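Spydx (PDB 2J43) binds alpha-glucans such as host lung glycogen, being the tandem family 41 carbohydrate-binding module region of a streptococcal virulence factor that is probably a pullulanase. Local coordinates at residues V130-D135 with N145-S150; K134-P139 with V159-K164. One frame throughout, in Å; residues are numbered along the deposited sequence.

Interaction 1: V130-D135 with N145-S150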
loop_
_atom_site.group_PDB
_atom_site.type_symbol
_atom_site.label_atom_id
_atom_site.label_comp_id
_atom_site.label_asym_id
_atom_site.label_seq_id
_atom_site.Cartn_x
_atom_site.Cartn_y
_atom_site.Cartn_z
ATOM N N VAL A 130 -3.926 -7.948 -18.954
ATOM C CA VAL A 130 -4.237 -6.526 -18.773
ATOM C C VAL A 130 -3.970 -5.809 -20.092
ATOM O O VAL A 130 -2.863 -5.835 -20.600
ATOM C CB VAL A 130 -3.389 -5.865 -17.665
ATOM C CG1 VAL A 130 -3.948 -4.420 -17.427
ATOM C CG2 VAL A 130 -3.427 -6.707 -16.406
ATOM N N TRP A 131 -5.000 -5.157 -20.627
ATOM C CA TRP A 131 -4.890 -4.269 -21.773
ATOM C C TRP A 131 -4.582 -2.856 -21.242
ATOM O O TRP A 131 -5.221 -2.427 -20.317
ATOM C CB TRP A 131 -6.219 -4.240 -22.514
ATOM C CG TRP A 131 -6.150 -3.529 -23.809
ATOM C CD1 TRP A 131 -6.629 -2.267 -24.089
ATOM C CD2 TRP A 131 -5.592 -4.019 -25.047
ATOM N NE1 TRP A 131 -6.388 -1.936 -25.406
ATOM C CE2 TRP A 131 -5.745 -2.987 -26.015
ATOM C CE3 TRP A 131 -4.946 -5.196 -25.433
ATOM C CZ2 TRP A 131 -5.275 -3.119 -27.320
ATOM C CZ3 TRP A 131 -4.487 -5.310 -26.737
ATOM C CH2 TRP A 131 -4.645 -4.285 -27.650
ATOM N N THR A 132 -3.576 -2.197 -21.796
ATOM C CA THR A 132 -3.147 -0.871 -21.330
ATOM C C THR A 132 -3.103 0.146 -22.464
ATOM O O THR A 132 -2.776 -0.179 -23.618
ATOM C CB THR A 132 -1.724 -0.927 -20.693
ATOM O OG1 THR A 132 -0.775 -1.345 -21.681
ATOM C CG2 THR A 132 -1.648 -2.004 -19.610
ATOM N N PHE A 133 -3.420 1.384 -22.104
ATOM C CA PHE A 133 -3.442 2.492 -23.055
ATOM C C PHE A 133 -3.379 3.823 -22.312
ATOM O O PHE A 133 -3.286 3.878 -21.067
ATOM C CB PHE A 133 -4.685 2.406 -23.972
ATOM C CG PHE A 133 -6.022 2.405 -23.261
ATOM C CD1 PHE A 133 -6.835 3.537 -23.286
ATOM C CD2 PHE A 133 -6.515 1.267 -22.623
ATOM C CE1 PHE A 133 -8.080 3.540 -22.707
ATOM C CE2 PHE A 133 -7.762 1.277 -22.041
ATOM C CZ PHE A 133 -8.553 2.417 -22.097
ATOM N N LYS A 134 -3.439 4.892 -23.080
ATOM C CA LYS A 134 -3.130 6.228 -22.603
ATOM C C LYS A 134 -1.658 6.316 -22.240
ATOM O O LYS A 134 -0.830 5.839 -22.990
ATOM C CB LYS A 134 -4.134 6.741 -21.558
ATOM C CG LYS A 134 -5.564 6.506 -21.966
ATOM C CD LYS A 134 -6.566 7.115 -20.995
ATOM C CE LYS A 134 -6.948 8.518 -21.427
ATOM N NZ LYS A 134 -8.377 8.833 -21.089
ATOM N N ASP A 135 -1.291 6.897 -21.104
ATOM C CA ASP A 135 0.100 7.302 -20.901
ATOM C C ASP A 135 1.025 6.207 -20.345
ATOM O O ASP A 135 1.878 6.440 -19.514
ATOM C CB ASP A 135 0.199 8.573 -20.021
ATOM C CG ASP A 135 -0.732 9.709 -20.470
ATOM O OD1 ASP A 135 -1.129 9.748 -21.659
ATOM O OD2 ASP A 135 -1.161 10.582 -19.652
ATOM N N ASN A 145 -4.336 -9.943 -26.659
ATOM C CA ASN A 145 -3.081 -10.360 -25.983
ATOM C C ASN A 145 -2.387 -9.260 -25.131
ATOM O O ASN A 145 -1.336 -8.701 -25.447
ATOM C CB ASN A 145 -2.117 -11.014 -26.960
ATOM C CG ASN A 145 -1.086 -11.922 -26.279
ATOM O OD1 ASN A 145 -1.039 -12.102 -25.048
ATOM N ND2 ASN A 145 -0.234 -12.471 -27.098
ATOM N N GLY A 146 -2.943 -9.023 -23.980
ATOM C CA GLY A 146 -2.356 -8.022 -23.114
ATOM C C GLY A 146 -1.295 -8.599 -22.193
ATOM O O GLY A 146 -0.772 -9.671 -22.413
ATOM N N LEU A 147 -1.006 -7.888 -21.116
ATOM C CA LEU A 147 0.039 -8.293 -20.208
ATOM C C LEU A 147 -0.475 -9.397 -19.319
ATOM O O LEU A 147 -1.536 -9.278 -18.687
ATOM C CB LEU A 147 0.491 -7.114 -19.336
ATOM C CG LEU A 147 0.860 -5.806 -20.049
ATOM C CD1 LEU A 147 1.050 -4.683 -19.055
ATOM C CD2 LEU A 147 2.058 -5.962 -20.977
ATOM N N ASP A 148 0.272 -10.502 -19.228
ATOM C CA ASP A 148 -0.124 -11.615 -18.363
ATOM C C ASP A 148 -0.196 -11.187 -16.885
ATOM O O ASP A 148 0.629 -10.394 -16.419
ATOM C CB ASP A 148 0.893 -12.764 -18.418
ATOM C CG ASP A 148 0.962 -13.474 -19.773
ATOM O OD1 ASP A 148 -0.011 -13.536 -20.534
ATOM O OD2 ASP A 148 2.003 -14.031 -20.128
ATOM N N LEU A 149 -1.145 -11.764 -16.172
ATOM C CA LEU A 149 -1.233 -11.666 -14.714
ATOM C C LEU A 149 -0.610 -12.934 -14.070
ATOM O O LEU A 149 -1.243 -13.640 -13.263
ATOM C CB LEU A 149 -2.709 -11.513 -14.329
ATOM C CG LEU A 149 -3.234 -10.081 -14.595
ATOM C CD1 LEU A 149 -4.737 -10.045 -14.593
ATOM C CD2 LEU A 149 -2.718 -9.065 -13.616
ATOM N N SER A 150 0.630 -13.228 -14.428
ATOM C CA SER A 150 1.316 -14.409 -13.894
ATOM C C SER A 150 1.946 -14.127 -12.512
ATOM O O SER A 150 2.207 -15.076 -11.744
ATOM C CB SER A 150 2.385 -14.899 -14.869
ATOM O OG SER A 150 3.276 -13.868 -15.196
#
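Val130 and Leu147 meet as a hydrogen-bonded antiparallel pair in the beta-sandwich of the second family 41 module, a compact example of two neighbouring strands joined through both backbone and side chains. Val130 N donates to Leu147 O at 2.7 Å, and Leu147 N returns a straighter bond to Val130 O at 2.8 Å, with 164° at the hydrogen. Val130 O also receives a CA-H...O contact from Gly146 CA at 3.4 Å. Gly146, the residue just before strand 147-153, brings its CA-H up to this oxygen.

Beyond this backbone bridge, apolar groups carry the contact. Val130 has CG1 anti to its own N (chi1 -172°), and this places CG2 beside the N, on the side where Leu149 arrives. Val130 CG2 rests against Leu149 CD2 at 3.7 Å, with CG and CD1 of the same leucine almost as near, and the two side chains meet at about a right angle. Further along, Thr132 reaches Leu147 with its methyl: CG2 touches Leu147 CD1 at 3.8 Å, again with the side chains roughly perpendicular. Leu147 thus meets Val130 through its backbone and CB, and Thr132 through CD1. Trp131 points the other way, yet its indole swings back until CE3 comes within 4.5 Å of Gly146 CA; Trp143 packs edge-to-face with it.

In the second shell, Thr140 OG1 accepts a hydrogen bond from the amide of Thr132, while Leu147 also packs on Thr140. Val130 and Leu147 both reach Val159 of strand 156-162, and Val130 additionally touches Phe172 and Ile174. Strand 128-134 lies between strand 147-153 and strand 170-176, to which Trp131 and Phe133 are joined by backbone hydrogen bonds to Leu173 and Gly171.

Interaction 2: K134-P139 with V159-K164; sequences KDVKTP and VDVPLK
A loop docked on the end of a strand is the contact here, within the beta-sandwich of the second family 41 module: residues 134-139, which follow strand 128-134, lie across the end of strand 156-162. The touching parts run 95° apart, so no extended strand pairing forms. A single backbone bridge joins Val136 and Leu163, whose CA atoms are 4.2 Å apart.

Two backbone hydrogen bonds flank that bridge. Lys164 N reaches Asp135 O at 3.0 Å along a nearly straight N-H line (176°). Lys137 N donates to Pro162 O at 2.9 Å. The carboxylate of Asp135 is engaged elsewhere, its OD2 accepting from the amides of Asn168 and Glu169, which helps to fix the start of the loop.

Side chains extend the contact on both flanks. Val136 puts CG1 anti to its carbonyl carbon (chi1 -58°), where it meets Val161 CG1 at 3.8 Å, two buried methyls with the side chains obliquely crossed. Towards solvent, Lys137 crosses Pro162 at about a right angle, its CD lying 3.9 Å from Pro162 CB, so the aliphatic part of the lysine does the touching. Lys164 curls over the loop through bends in the outer half of its chain, and its NZ lies 2.9 Å from Val136 O and bonds to it. Lys164 has two conformers, so this bond is certain for one of them only. Strand 113-119 backs the other side, with Val161 on Ile116 and Leu163 on Leu114.

A water completes the junction. It donates to Pro162 O at 2.8 Å and accepts from Thr138 N at 3.0 Å, so that one carbonyl oxygen holds the loop both directly, through Lys137 N, and through the water.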
loop_
_atom_site.group_PDB
_atom_site.type_symbol
_atom_site.label_atom_id
_atom_site.label_comp_id
_atom_site.label_asym_id
_atom_site.label_seq_id
_atom_site.Cartn_x
_atom_site.Cartn_y
_atom_site.Cartn_z
ATOM N N LYS A 134 -3.439 4.892 -23.080
ATOM C CA LYS A 134 -3.130 6.228 -22.603
ATOM C C LYS A 134 -1.658 6.316 -22.240
ATOM O O LYS A 134 -0.830 5.839 -22.990
ATOM C CB LYS A 134 -4.134 6.741 -21.558
ATOM C CG LYS A 134 -5.564 6.506 -21.966
ATOM C CD LYS A 134 -6.566 7.115 -20.995
ATOM C CE LYS A 134 -6.948 8.518 -21.427
ATOM N NZ LYS A 134 -8.377 8.833 -21.089
ATOM N N ASP A 135 -1.291 6.897 -21.104
ATOM C CA ASP A 135 0.100 7.302 -20.901
ATOM C C ASP A 135 1.025 6.207 -20.345
ATOM O O ASP A 135 1.878 6.440 -19.514
ATOM C CB ASP A 135 0.199 8.573 -20.021
ATOM C CG ASP A 135 -0.732 9.709 -20.470
ATOM O OD1 ASP A 135 -1.129 9.748 -21.659
ATOM O OD2 ASP A 135 -1.161 10.582 -19.652
ATOM N N VAL A 136 0.910 5.007 -20.880
ATOM C CA VAL A 136 1.872 3.963 -20.617
ATOM C C VAL A 136 2.980 4.012 -21.667
ATOM O O VAL A 136 2.756 4.480 -22.783
ATOM C CB VAL A 136 1.176 2.544 -20.600
ATOM C CG1 VAL A 136 0.106 2.531 -19.561
ATOM C CG2 VAL A 136 0.541 2.207 -21.922
ATOM N N LYS A 137 4.148 3.505 -21.312
ATOM C CA LYS A 137 5.314 3.482 -22.214
ATOM C C LYS A 137 5.025 2.754 -23.519
ATOM O O LYS A 137 5.310 3.242 -24.620
ATOM C CB LYS A 137 6.483 2.778 -21.513
ATOM C CG LYS A 137 7.873 3.062 -22.105
ATOM C CD LYS A 137 9.006 2.766 -21.089
ATOM C CE LYS A 137 10.315 3.465 -21.468
ATOM N NZ LYS A 137 10.638 3.278 -22.927
ATOM N N THR A 138 4.462 1.561 -23.397
ATOM C CA THR A 138 4.150 0.752 -24.556
ATOM C C THR A 138 2.772 0.066 -24.440
ATOM O O THR A 138 2.591 -0.978 -23.761
ATOM C CB THR A 138 5.433 -0.098 -24.998
ATOM O OG1 THR A 138 5.118 -1.427 -25.425
ATOM C CG2 THR A 138 6.484 -0.195 -23.933
ATOM N N PRO A 139 1.769 0.711 -25.039
ATOM C CA PRO A 139 0.424 0.150 -25.045
ATOM C C PRO A 139 0.427 -1.265 -25.552
ATOM O O PRO A 139 1.194 -1.625 -26.457
ATOM C CB PRO A 139 -0.351 1.070 -26.016
ATOM C CG PRO A 139 0.322 2.356 -25.914
ATOM C CD PRO A 139 1.796 2.014 -25.750
ATOM N N VAL A 159 0.603 -6.870 -12.402
ATOM C CA VAL A 159 1.613 -6.549 -13.384
ATOM C C VAL A 159 2.165 -5.148 -13.116
ATOM O O VAL A 159 1.421 -4.252 -12.691
ATOM C CB VAL A 159 1.060 -6.661 -14.807
ATOM C CG1 VAL A 159 -0.074 -5.721 -15.032
ATOM C CG2 VAL A 159 2.261 -6.526 -15.828
ATOM N N ASP A 160 3.458 -4.978 -13.362
ATOM C CA ASP A 160 4.132 -3.694 -13.239
ATOM C C ASP A 160 4.222 -3.069 -14.630
ATOM O O ASP A 160 4.817 -3.647 -15.570
ATOM C CB ASP A 160 5.534 -3.853 -12.634
ATOM C CG ASP A 160 5.495 -4.184 -11.178
ATOM O OD1 ASP A 160 4.631 -3.609 -10.490
ATOM O OD2 ASP A 160 6.259 -5.011 -10.645
ATOM N N VAL A 161 3.636 -1.904 -14.760
ATOM C CA VAL A 161 3.504 -1.217 -16.039
ATOM C C VAL A 161 4.382 0.047 -16.119
ATOM O O VAL A 161 4.107 1.034 -15.433
ATOM C CB VAL A 161 2.064 -0.807 -16.289
ATOM C CG1 VAL A 161 1.892 -0.190 -17.692
ATOM C CG2 VAL A 161 1.110 -1.996 -16.083
ATOM N N PRO A 162 5.356 0.073 -17.020
ATOM C CA PRO A 162 6.128 1.319 -17.207
ATOM C C PRO A 162 5.280 2.433 -17.787
ATOM O O PRO A 162 4.537 2.175 -18.721
ATOM C CB PRO A 162 7.233 0.932 -18.203
ATOM C CG PRO A 162 7.154 -0.535 -18.411
ATOM C CD PRO A 162 5.785 -0.994 -17.941
ATOM N N LEU A 163 5.408 3.638 -17.247
ATOM C CA LEU A 163 4.657 4.813 -17.658
ATOM C C LEU A 163 5.545 5.709 -18.572
ATOM O O LEU A 163 6.768 5.631 -18.535
ATOM C CB LEU A 163 4.220 5.628 -16.424
ATOM C CG LEU A 163 3.454 4.939 -15.284
ATOM C CD1 LEU A 163 3.222 5.877 -14.119
ATOM C CD2 LEU A 163 2.131 4.511 -15.822
ATOM N N LYS A 164 4.899 6.512 -19.405
ATOM C CA LYS A 164 5.641 7.469 -20.214
ATOM C C LYS A 164 6.155 8.593 -19.305
ATOM O O LYS A 164 5.595 8.850 -18.228
ATOM C CB LYS A 164 4.777 8.015 -21.360
ATOM C CG LYS A 164 5.110 7.403 -22.710
ATOM C CD LYS A 164 4.289 8.030 -23.851
ATOM C CE LYS A 164 3.553 6.974 -24.696
ATOM N NZ LYS A 164 2.113 6.851 -24.328
HETATM O O HOH W 1 4.105 0.256 -20.742
#

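Read from the N terminus, strand 128-134 supplies the first partner of interaction 1, and the loop that leaves it supplies that of interaction 2. Interaction 1 closes the long excursion that returns as strand 147-153. Interaction 2 starts at the beginning of that excursion and waits one strand longer, for the end of strand 156-162. The two closures therefore cross rather than nest, since residues 145-150 fall between the segments of interaction 2. They share Lys134 and Asp135, and are joined directly where Val130 and Leu147 both pack on Val159. Strands 128-134, 147-153 and 156-162 are successive neighbours in one sheet, and the loop after the first is fastened to the end of the third.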